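Local structure of ubiquitin-conjugating enzyme E2-21 kDa (5NL8) at residues L43-A48 / E66-T71. The protein probably acts as the peroxisomal E2 ubiquitin-conjugating enzyme, taking ubiquitin from E1 as a cysteine thioester and passing it to other proteins in peroxisome biogenesis. Residues are numbered along the deposited sequence; the frame is centred on the assembly and turned at random.
Sequences LFRWSA and EIDIPT
Trp46 and Ile67 form a hydrogen-bonded pair of an antiparallel hairpin: Trp46 N donates to Ile67 O in the carbonyl plane, and Ile67 N returns a bond to Trp46 O, each at 2.9 Å. On the tightly packed face Trp46 CB lies 3.9 Å from Ile67 CB, while Ile67 CD1 bridges Trp46 CB and Ala48 CB. Beyond the strand ends, Ile69 N donates to Phe44 O with an N-H...O angle of 164°. There Ile69 touches two aromatic side chains, one with each branch: CG1, anti to the carbonyl carbon (chi1 -58°), meets the indole edge 3.7 Å from Trp46 CD1, and CG2 reaches Phe44 CD2 at 3.8 Å, at a more open margin. Trp46 NE1 also makes a weak, bent bond to Leu43 O. Looseness belongs to the exposed Arg45 end of the other face. Arg45, bent at chi3 (78°), sends NH2 to Glu66 OE2 in a long 3.3 Å salt bridge; the oxygen lies in the guanidinium plane but is met from above the carboxylate plane. Cutting Glu66 back to an alanine would probably leave this guanidinium freer to turn, since Asp68 is near in charge but no N-H points at it. In the UBC fold these are the central strands of the four-stranded sheet, flanked by strands 33-38 and 79-82; Tyr14 of helix 6-21 meets Trp46 edge-to-face, and helix 135-147 packs on Ala48, Ile67 and Ile69.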
loop_
_atom_site.group_PDB
_atom_site.type_symbol
_atom_site.label_atom_id
_atom_site.label_comp_id
_atom_site.label_asym_id
_atom_site.label_seq_id
_atom_site.Cartn_x
_atom_site.Cartn_y
_atom_site.Cartn_z
ATOM N N LEU A 43 4.704 -14.891 -11.115
ATOM C CA LEU A 43 3.398 -14.251 -11.016
ATOM C C LEU A 43 2.811 -14.333 -9.609
ATOM O O LEU A 43 1.671 -13.934 -9.384
ATOM C CB LEU A 43 2.429 -14.888 -12.016
ATOM C CG LEU A 43 2.730 -14.646 -13.497
ATOM C CD1 LEU A 43 1.942 -15.607 -14.375
ATOM C CD2 LEU A 43 2.419 -13.207 -13.877
ATOM N N PHE A 44 3.592 -14.849 -8.666
ATOM C CA PHE A 44 3.096 -15.092 -7.316
ATOM C C PHE A 44 3.680 -14.137 -6.280
ATOM O O PHE A 44 3.361 -14.228 -5.095
ATOM C CB PHE A 44 3.379 -16.537 -6.909
ATOM C CG PHE A 44 2.504 -17.534 -7.608
ATOM C CD1 PHE A 44 2.876 -18.062 -8.831
ATOM C CD2 PHE A 44 1.299 -17.927 -7.052
ATOM C CE1 PHE A 44 2.067 -18.974 -9.481
ATOM C CE2 PHE A 44 0.486 -18.838 -7.695
ATOM C CZ PHE A 44 0.869 -19.363 -8.911
ATOM N N ARG A 45 4.534 -13.224 -6.728
ATOM C CA ARG A 45 5.009 -12.143 -5.874
ATOM C C ARG A 45 5.059 -10.840 -6.667
ATOM O O ARG A 45 5.639 -10.784 -7.753
ATOM C CB ARG A 45 6.378 -12.478 -5.276
ATOM C CG ARG A 45 6.316 -13.534 -4.175
ATOM C CD ARG A 45 7.687 -13.890 -3.637
ATOM N NE ARG A 45 8.202 -12.884 -2.713
ATOM C CZ ARG A 45 9.473 -12.802 -2.330
ATOM N NH1 ARG A 45 10.368 -13.663 -2.795
ATOM N NH2 ARG A 45 9.851 -11.853 -1.484
ATOM N N TRP A 46 4.442 -9.803 -6.105
ATOM C CA TRP A 46 4.224 -8.532 -6.790
ATOM C C TRP A 46 4.734 -7.317 -6.028
ATOM O O TRP A 46 4.724 -7.282 -4.802
ATOM C CB TRP A 46 2.731 -8.337 -7.061
ATOM C CG TRP A 46 2.163 -9.393 -7.922
ATOM C CD1 TRP A 46 1.704 -10.616 -7.528
ATOM C CD2 TRP A 46 2.007 -9.344 -9.341
ATOM N NE1 TRP A 46 1.267 -11.330 -8.616
ATOM C CE2 TRP A 46 1.439 -10.568 -9.743
ATOM C CE3 TRP A 46 2.289 -8.377 -10.312
ATOM C CZ2 TRP A 46 1.149 -10.855 -11.073
ATOM C CZ3 TRP A 46 2.002 -8.665 -11.633
ATOM C CH2 TRP A 46 1.438 -9.894 -12.002
ATOM N N SER A 47 5.156 -6.313 -6.786
ATOM C CA SER A 47 5.489 -4.999 -6.264
ATOM C C SER A 47 4.485 -3.976 -6.791
ATOM O O SER A 47 4.187 -3.954 -7.989
ATOM C CB SER A 47 6.910 -4.606 -6.665
ATOM O OG SER A 47 7.181 -3.262 -6.317
ATOM N N ALA A 48 3.958 -3.138 -5.902
ATOM C CA ALA A 48 3.012 -2.106 -6.323
ATOM C C ALA A 48 3.376 -0.741 -5.759
ATOM O O ALA A 48 4.146 -0.635 -4.806
ATOM C CB ALA A 48 1.593 -2.481 -5.910
ATOM N N GLU A 66 4.361 -4.823 -1.166
ATOM C CA GLU A 66 4.732 -6.158 -1.606
ATOM C C GLU A 66 3.559 -7.110 -1.382
ATOM O O GLU A 66 2.914 -7.096 -0.324
ATOM C CB GLU A 66 5.980 -6.646 -0.875
ATOM C CG GLU A 66 6.383 -8.064 -1.233
ATOM C CD GLU A 66 7.679 -8.484 -0.572
ATOM O OE1 GLU A 66 8.573 -7.625 -0.413
ATOM O OE2 GLU A 66 7.802 -9.670 -0.206
ATOM N N ILE A 67 3.285 -7.927 -2.397
ATOM C CA ILE A 67 2.119 -8.794 -2.414
ATOM C C ILE A 67 2.504 -10.246 -2.670
ATOM O O ILE A 67 3.120 -10.565 -3.680
ATOM C CB ILE A 67 1.114 -8.357 -3.490
ATOM C CG1 ILE A 67 0.726 -6.891 -3.295
ATOM C CG2 ILE A 67 -0.121 -9.239 -3.462
ATOM C CD1 ILE A 67 0.507 -6.150 -4.597
ATOM N N ASP A 68 2.135 -11.121 -1.744
ATOM C CA ASP A 68 2.381 -12.548 -1.884
ATOM C C ASP A 68 1.076 -13.271 -2.198
ATOM O O ASP A 68 0.074 -13.099 -1.498
ATOM C CB ASP A 68 3.020 -13.111 -0.615
ATOM C CG ASP A 68 4.380 -12.492 -0.322
ATOM O OD1 ASP A 68 4.607 -11.330 -0.718
ATOM O OD2 ASP A 68 5.223 -13.171 0.300
ATOM N N ILE A 69 1.100 -14.067 -3.263
ATOM C CA ILE A 69 -0.082 -14.768 -3.752
ATOM C C ILE A 69 -0.106 -16.217 -3.277
ATOM O O ILE A 69 0.871 -16.939 -3.449
ATOM C CB ILE A 69 -0.140 -14.747 -5.294
ATOM C CG1 ILE A 69 -0.137 -13.307 -5.812
ATOM C CG2 ILE A 69 -1.353 -15.506 -5.799
ATOM C CD1 ILE A 69 -1.307 -12.475 -5.333
ATOM N N PRO A 70 -1.226 -16.644 -2.670
ATOM C CA PRO A 70 -1.373 -18.038 -2.237
ATOM C C PRO A 70 -1.548 -18.989 -3.416
ATOM O O PRO A 70 -1.937 -18.556 -4.499
ATOM C CB PRO A 70 -2.633 -18.003 -1.368
ATOM C CG PRO A 70 -3.422 -16.861 -1.912
ATOM C CD PRO A 70 -2.404 -15.830 -2.321
ATOM N N THR A 71 -1.265 -20.271 -3.199
ATOM C CA THR A 71 -1.344 -21.270 -4.261
ATOM C C THR A 71 -2.781 -21.532 -4.697
ATOM O O THR A 71 -3.041 -21.824 -5.863
ATOM C CB THR A 71 -0.715 -22.606 -3.821
ATOM O OG1 THR A 71 0.480 -22.352 -3.073
ATOM C CG2 THR A 71 -0.388 -23.470 -5.031
#